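Long-range contact in transcription elongation factor SPT6 (Candida glabrata, PDB 3PJP), which binds the phosphorylated C-terminal repeat domain of RNA polymerase II through its tandem SH2 domain and probably acts as a histone H3-H4 chaperone during transcription elongation: residues I122-Y136 and Y148-Y160. Residues are numbered along the deposited sequence; the frame is centred on the assembly and turned at random.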
loop_
_atom_site.group_PDB
_atom_site.type_symbol
_atom_site.label_atom_id
_atom_site.label_comp_id
_atom_site.label_asym_id
_atom_site.label_seq_id
_atom_site.Cartn_x
_atom_site.Cartn_y
_atom_site.Cartn_z
ATOM N N ILE A 122 -17.522 -9.734 -11.467
ATOM C CA ILE A 122 -18.342 -10.169 -10.344
ATOM C C ILE A 122 -19.835 -10.208 -10.679
ATOM O O ILE A 122 -20.523 -11.158 -10.312
ATOM C CB ILE A 122 -18.076 -9.305 -9.100
ATOM C CG1 ILE A 122 -16.688 -9.628 -8.549
ATOM C CG2 ILE A 122 -19.147 -9.540 -8.036
ATOM C CD1 ILE A 122 -16.225 -8.688 -7.474
ATOM N N GLU A 123 -20.334 -9.186 -11.373
ATOM C CA GLU A 123 -21.718 -9.198 -11.847
ATOM C C GLU A 123 -21.977 -10.442 -12.698
ATOM O O GLU A 123 -22.913 -11.200 -12.442
ATOM C CB GLU A 123 -22.028 -7.941 -12.663
ATOM C CG GLU A 123 -22.087 -6.647 -11.857
ATOM C CD GLU A 123 -22.260 -5.425 -12.745
ATOM O OE1 GLU A 123 -22.373 -4.300 -12.213
ATOM O OE2 GLU A 123 -22.281 -5.595 -13.983
ATOM N N ASP A 124 -21.143 -10.649 -13.712
ATOM C CA ASP A 124 -21.288 -11.814 -14.577
ATOM C C ASP A 124 -21.236 -13.116 -13.779
ATOM O O ASP A 124 -22.080 -13.991 -13.957
ATOM C CB ASP A 124 -20.218 -11.820 -15.671
ATOM C CG ASP A 124 -20.391 -10.688 -16.661
ATOM O OD1 ASP A 124 -21.455 -10.033 -16.646
ATOM O OD2 ASP A 124 -19.462 -10.455 -17.464
ATOM N N TYR A 125 -20.246 -13.240 -12.898
ATOM C CA TYR A 125 -20.105 -14.445 -12.087
ATOM C C TYR A 125 -21.327 -14.699 -11.209
ATOM O O TYR A 125 -21.765 -15.841 -11.051
ATOM C CB TYR A 125 -18.853 -14.385 -11.215
ATOM C CG TYR A 125 -18.739 -15.559 -10.271
ATOM C CD1 TYR A 125 -19.314 -15.520 -9.006
ATOM C CD2 TYR A 125 -18.067 -16.714 -10.648
ATOM C CE1 TYR A 125 -19.217 -16.596 -8.142
ATOM C CE2 TYR A 125 -17.961 -17.791 -9.791
ATOM C CZ TYR A 125 -18.537 -17.729 -8.540
ATOM O OH TYR A 125 -18.434 -18.803 -7.688
ATOM N N SER A 126 -21.865 -13.636 -10.624
ATOM C CA SER A 126 -23.067 -13.754 -9.808
ATOM C C SER A 126 -24.246 -14.240 -10.649
ATOM O O SER A 126 -25.099 -14.980 -10.165
ATOM C CB SER A 126 -23.405 -12.419 -9.151
ATOM O OG SER A 126 -24.536 -12.541 -8.309
ATOM N N LYS A 127 -24.284 -13.816 -11.909
ATOM C CA LYS A 127 -25.333 -14.233 -12.833
ATOM C C LYS A 127 -25.373 -15.755 -12.925
ATOM O O LYS A 127 -26.433 -16.373 -12.812
ATOM C CB LYS A 127 -25.075 -13.643 -14.222
ATOM C CG LYS A 127 -26.322 -13.201 -14.967
ATOM C CD LYS A 127 -26.725 -11.789 -14.568
ATOM C CE LYS A 127 -25.635 -10.788 -14.919
ATOM N NZ LYS A 127 -25.991 -9.406 -14.498
ATOM N N VAL A 128 -24.201 -16.347 -13.128
ATOM C CA VAL A 128 -24.063 -17.789 -13.293
ATOM C C VAL A 128 -24.219 -18.533 -11.972
ATOM O O VAL A 128 -24.821 -19.604 -11.924
ATOM C CB VAL A 128 -22.692 -18.142 -13.900
ATOM C CG1 VAL A 128 -22.510 -19.651 -13.977
ATOM C CG2 VAL A 128 -22.538 -17.500 -15.273
ATOM N N ASN A 129 -23.672 -17.963 -10.902
ATOM C CA ASN A 129 -23.736 -18.585 -9.584
ATOM C C ASN A 129 -24.469 -17.715 -8.567
ATOM O O ASN A 129 -23.849 -17.157 -7.660
ATOM C CB ASN A 129 -22.328 -18.905 -9.079
ATOM C CG ASN A 129 -21.575 -19.827 -10.013
ATOM O OD1 ASN A 129 -20.888 -19.375 -10.928
ATOM N ND2 ASN A 129 -21.705 -21.128 -9.792
ATOM N N PRO A 130 -25.799 -17.618 -8.707
ATOM C CA PRO A 130 -26.645 -16.697 -7.942
ATOM C C PRO A 130 -26.660 -16.986 -6.448
ATOM O O PRO A 130 -27.044 -16.114 -5.673
ATOM C CB PRO A 130 -28.048 -16.936 -8.522
ATOM C CG PRO A 130 -27.825 -17.631 -9.822
ATOM C CD PRO A 130 -26.591 -18.446 -9.631
ATOM N N LYS A 131 -26.256 -18.184 -6.047
ATOM C CA LYS A 131 -26.267 -18.529 -4.631
ATOM C C LYS A 131 -24.900 -18.436 -3.969
ATOM O O LYS A 131 -24.798 -18.551 -2.750
ATOM C CB LYS A 131 -26.863 -19.921 -4.413
ATOM C CG LYS A 131 -28.339 -19.898 -4.044
ATOM C CD LYS A 131 -29.172 -20.725 -5.008
ATOM C CE LYS A 131 -29.660 -22.014 -4.365
ATOM N NZ LYS A 131 -30.466 -22.829 -5.316
ATOM N N LYS A 132 -23.855 -18.217 -4.767
ATOM C CA LYS A 132 -22.488 -18.212 -4.251
ATOM C C LYS A 132 -21.955 -16.800 -4.039
ATOM O O LYS A 132 -22.058 -15.947 -4.917
ATOM C CB LYS A 132 -21.550 -18.970 -5.196
ATOM C CG LYS A 132 -21.790 -20.468 -5.255
ATOM C CD LYS A 132 -21.275 -21.168 -4.006
ATOM C CE LYS A 132 -19.988 -21.925 -4.291
ATOM N NZ LYS A 132 -18.905 -21.029 -4.787
ATOM N N SER A 133 -21.382 -16.559 -2.870
ATOM C CA SER A 133 -20.708 -15.298 -2.620
ATOM C C SER A 133 -19.404 -15.276 -3.411
ATOM O O SER A 133 -18.833 -16.321 -3.711
ATOM C CB SER A 133 -20.432 -15.127 -1.128
ATOM O OG SER A 133 -19.573 -16.152 -0.653
ATOM N N VAL A 134 -18.937 -14.085 -3.757
ATOM C CA VAL A 134 -17.653 -13.962 -4.427
ATOM C C VAL A 134 -16.987 -12.683 -3.962
ATOM O O VAL A 134 -17.662 -11.728 -3.573
ATOM C CB VAL A 134 -17.794 -13.977 -5.963
ATOM C CG1 VAL A 134 -18.484 -12.711 -6.453
ATOM C CG2 VAL A 134 -16.438 -14.142 -6.629
ATOM N N TYR A 135 -15.658 -12.677 -3.973
ATOM C CA TYR A 135 -14.908 -11.461 -3.693
ATOM C C TYR A 135 -13.528 -11.491 -4.337
ATOM O O TYR A 135 -12.903 -12.549 -4.448
ATOM C CB TYR A 135 -14.804 -11.194 -2.183
ATOM C CG TYR A 135 -13.927 -12.149 -1.389
ATOM C CD1 TYR A 135 -12.619 -11.813 -1.067
ATOM C CD2 TYR A 135 -14.425 -13.360 -0.920
ATOM C CE1 TYR A 135 -11.819 -12.670 -0.322
ATOM C CE2 TYR A 135 -13.631 -14.224 -0.173
ATOM C CZ TYR A 135 -12.332 -13.869 0.120
ATOM O OH TYR A 135 -11.538 -14.713 0.858
ATOM N N TYR A 136 -13.072 -10.320 -4.768
ATOM C CA TYR A 136 -11.753 -10.159 -5.367
ATOM C C TYR A 136 -11.070 -8.912 -4.833
ATOM O O TYR A 136 -11.737 -7.972 -4.407
ATOM C CB TYR A 136 -11.875 -10.063 -6.884
ATOM C CG TYR A 136 -12.369 -11.339 -7.510
ATOM C CD1 TYR A 136 -11.639 -12.514 -7.396
ATOM C CD2 TYR A 136 -13.569 -11.373 -8.211
ATOM C CE1 TYR A 136 -12.091 -13.694 -7.967
ATOM C CE2 TYR A 136 -14.025 -12.541 -8.787
ATOM C CZ TYR A 136 -13.284 -13.700 -8.659
ATOM O OH TYR A 136 -13.738 -14.867 -9.229
ATOM N N TYR A 148 -8.804 -2.272 -3.962
ATOM C CA TYR A 148 -10.238 -2.467 -3.802
ATOM C C TYR A 148 -10.514 -3.873 -3.292
ATOM O O TYR A 148 -9.785 -4.814 -3.610
ATOM C CB TYR A 148 -10.986 -2.276 -5.118
ATOM C CG TYR A 148 -10.788 -0.944 -5.769
ATOM C CD1 TYR A 148 -11.285 0.218 -5.194
ATOM C CD2 TYR A 148 -10.112 -0.849 -6.976
ATOM C CE1 TYR A 148 -11.108 1.447 -5.812
ATOM C CE2 TYR A 148 -9.923 0.366 -7.597
ATOM C CZ TYR A 148 -10.422 1.512 -7.018
ATOM O OH TYR A 148 -10.227 2.717 -7.667
ATOM N N LEU A 149 -11.556 -3.999 -2.478
ATOM C CA LEU A 149 -12.114 -5.282 -2.092
ATOM C C LEU A 149 -13.558 -5.247 -2.570
ATOM O O LEU A 149 -14.383 -4.543 -2.002
ATOM C CB LEU A 149 -12.054 -5.448 -0.575
ATOM C CG LEU A 149 -12.839 -6.560 0.131
ATOM C CD1 LEU A 149 -12.777 -7.898 -0.596
ATOM C CD2 LEU A 149 -12.314 -6.710 1.547
ATOM N N ILE A 150 -13.837 -5.982 -3.640
ATOM C CA ILE A 150 -15.131 -5.908 -4.322
ATOM C C ILE A 150 -15.815 -7.259 -4.145
ATOM O O ILE A 150 -15.205 -8.305 -4.385
ATOM C CB ILE A 150 -14.952 -5.599 -5.811
ATOM C CG1 ILE A 150 -13.978 -4.424 -5.993
ATOM C CG2 ILE A 150 -16.306 -5.313 -6.479
ATOM C CD1 ILE A 150 -13.718 -4.043 -7.431
ATOM N N PHE A 151 -17.068 -7.235 -3.701
ATOM C CA PHE A 151 -17.756 -8.460 -3.283
ATOM C C PHE A 151 -19.269 -8.400 -3.466
ATOM O O PHE A 151 -19.865 -7.328 -3.538
ATOM C CB PHE A 151 -17.412 -8.819 -1.822
ATOM C CG PHE A 151 -17.834 -7.781 -0.810
ATOM C CD1 PHE A 151 -19.009 -7.930 -0.101
ATOM C CD2 PHE A 151 -17.046 -6.673 -0.553
ATOM C CE1 PHE A 151 -19.401 -6.988 0.840
ATOM C CE2 PHE A 151 -17.433 -5.725 0.401
ATOM C CZ PHE A 151 -18.621 -5.893 1.097
ATOM N N LYS A 152 -19.874 -9.578 -3.524
ATOM C CA LYS A 152 -21.313 -9.709 -3.672
ATOM C C LYS A 152 -21.708 -11.034 -3.036
ATOM O O LYS A 152 -21.140 -12.083 -3.362
ATOM C CB LYS A 152 -21.670 -9.681 -5.159
ATOM C CG LYS A 152 -23.143 -9.593 -5.478
ATOM C CD LYS A 152 -23.339 -9.524 -6.994
ATOM C CE LYS A 152 -24.814 -9.477 -7.383
ATOM N NZ LYS A 152 -25.348 -8.111 -7.200
ATOM N N LEU A 153 -22.665 -10.978 -2.113
ATOM C CA LEU A 153 -23.063 -12.127 -1.308
ATOM C C LEU A 153 -23.865 -13.168 -2.095
ATOM O O LEU A 153 -23.671 -14.373 -1.933
ATOM C CB LEU A 153 -23.890 -11.648 -0.112
ATOM C CG LEU A 153 -24.412 -12.746 0.814
ATOM C CD1 LEU A 153 -23.295 -13.302 1.693
ATOM C CD2 LEU A 153 -25.564 -12.230 1.664
ATOM N N ASN A 154 -24.774 -12.686 -2.934
ATOM C CA ASN A 154 -25.595 -13.539 -3.783
ATOM C C ASN A 154 -26.374 -12.664 -4.749
ATOM O O ASN A 154 -26.266 -11.438 -4.707
ATOM C CB ASN A 154 -26.553 -14.382 -2.938
ATOM C CG ASN A 154 -27.414 -13.534 -2.025
ATOM O OD1 ASN A 154 -27.970 -12.518 -2.443
ATOM N ND2 ASN A 154 -27.505 -13.931 -0.761
ATOM N N ALA A 155 -27.171 -13.288 -5.609
ATOM C CA ALA A 155 -27.878 -12.555 -6.651
ATOM C C ALA A 155 -28.879 -11.530 -6.102
ATOM O O ALA A 155 -29.198 -10.548 -6.767
ATOM C CB ALA A 155 -28.579 -13.526 -7.594
ATOM N N GLU A 156 -29.370 -11.759 -4.888
ATOM C CA GLU A 156 -30.379 -10.880 -4.305
ATOM C C GLU A 156 -29.772 -9.731 -3.505
ATOM O O GLU A 156 -30.492 -8.901 -2.953
ATOM C CB GLU A 156 -31.343 -11.676 -3.420
ATOM C CG GLU A 156 -32.131 -12.740 -4.166
ATOM C CD GLU A 156 -31.288 -13.950 -4.523
ATOM O OE1 GLU A 156 -30.506 -14.409 -3.661
ATOM O OE2 GLU A 156 -31.404 -14.439 -5.668
ATOM N N SER A 157 -28.446 -9.686 -3.445
ATOM C CA SER A 157 -27.756 -8.666 -2.664
ATOM C C SER A 157 -26.930 -7.739 -3.547
ATOM O O SER A 157 -26.589 -8.074 -4.680
ATOM C CB SER A 157 -26.851 -9.316 -1.618
ATOM O OG SER A 157 -27.601 -10.110 -0.715
ATOM N N LYS A 158 -26.608 -6.568 -3.012
ATOM C CA LYS A 158 -25.829 -5.583 -3.741
ATOM C C LYS A 158 -24.355 -5.974 -3.853
ATOM O O LYS A 158 -23.830 -6.708 -3.015
ATOM C CB LYS A 158 -25.950 -4.211 -3.069
ATOM C CG LYS A 158 -27.276 -3.508 -3.321
ATOM C CD LYS A 158 -27.257 -2.080 -2.793
ATOM C CE LYS A 158 -28.537 -1.346 -3.180
ATOM N NZ LYS A 158 -28.581 0.046 -2.653
ATOM N N LEU A 159 -23.708 -5.486 -4.905
ATOM C CA LEU A 159 -22.248 -5.479 -4.984
ATOM C C LEU A 159 -21.729 -4.304 -4.163
ATOM O O LEU A 159 -22.275 -3.201 -4.229
ATOM C CB LEU A 159 -21.789 -5.365 -6.437
ATOM C CG LEU A 159 -20.282 -5.247 -6.702
ATOM C CD1 LEU A 159 -19.914 -5.891 -8.031
ATOM C CD2 LEU A 159 -19.817 -3.794 -6.655
ATOM N N TYR A 160 -20.681 -4.543 -3.380
ATOM C CA TYR A 160 -20.083 -3.500 -2.563
ATOM C C TYR A 160 -18.600 -3.375 -2.851
ATOM O O TYR A 160 -17.961 -4.322 -3.303
ATOM C CB TYR A 160 -20.255 -3.797 -1.081
ATOM C CG TYR A 160 -21.697 -3.789 -0.615
ATOM C CD1 TYR A 160 -22.337 -2.595 -0.303
ATOM C CD2 TYR A 160 -22.403 -4.975 -0.471
ATOM C CE1 TYR A 160 -23.658 -2.586 0.137
ATOM C CE2 TYR A 160 -23.720 -4.981 -0.026
ATOM C CZ TYR A 160 -24.338 -3.779 0.270
ATOM O OH TYR A 160 -25.644 -3.776 0.705
HETATM O O HOH W 1 -29.351 -16.875 -3.896
HETATM O O HOH W 2 -24.065 -16.737 -0.783
HETATM O O HOH W 3 -21.753 -13.202 -5.923
#
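I122 is one of the bumps that helix 115-128 sets on the sheet, over I150, K152 and L159. I122 CD1 lies 3.5 Å from I150 CG2, while I122 CG2 touches both K152 CB and L159 CD1, the latter 3.7 Å away. A branched isoleucine suits this spot because its two arms reach neighbouring strands at once; chi1 of -71° sets CG2 anti to the backbone N, toward K152 and L159. One turn on, small S126 leaves room for the lysine: K152 runs extended beneath it, CE 3.2 Å from S126 OG. The lysine chain bends only at its last torsion, chi4 79°. There K152 NZ donates a 2.8 Å hydrogen bond to S157 O. The aliphatic stem thus packs under the helix while the amine is held by the turn 154-157. Strands 134-136 and 148-152 run antiparallel; V134 with K152, and Y136 with I150, each exchange two backbone hydrogen bonds. Y135 and F151, a non-hydrogen-bonded pair, point to the sheet face turned from that helix; their CB atoms lie 3.5 Å apart, and both rings pack against F188 of helix 181-191. Beyond the strands two type I turns meet: P130, whose ring suits a tight turn, puts CB 3.6 Å from the small CB of A155, and A155 N donates to P130 O at 2.8 Å. A water donates to both P130 O and E156 OE1, tying the turns together further. With one helix on each face of a central antiparallel sheet, this is the helix-sheet-helix sandwich of an SH2 fold, here the C-terminal of the tandem pair.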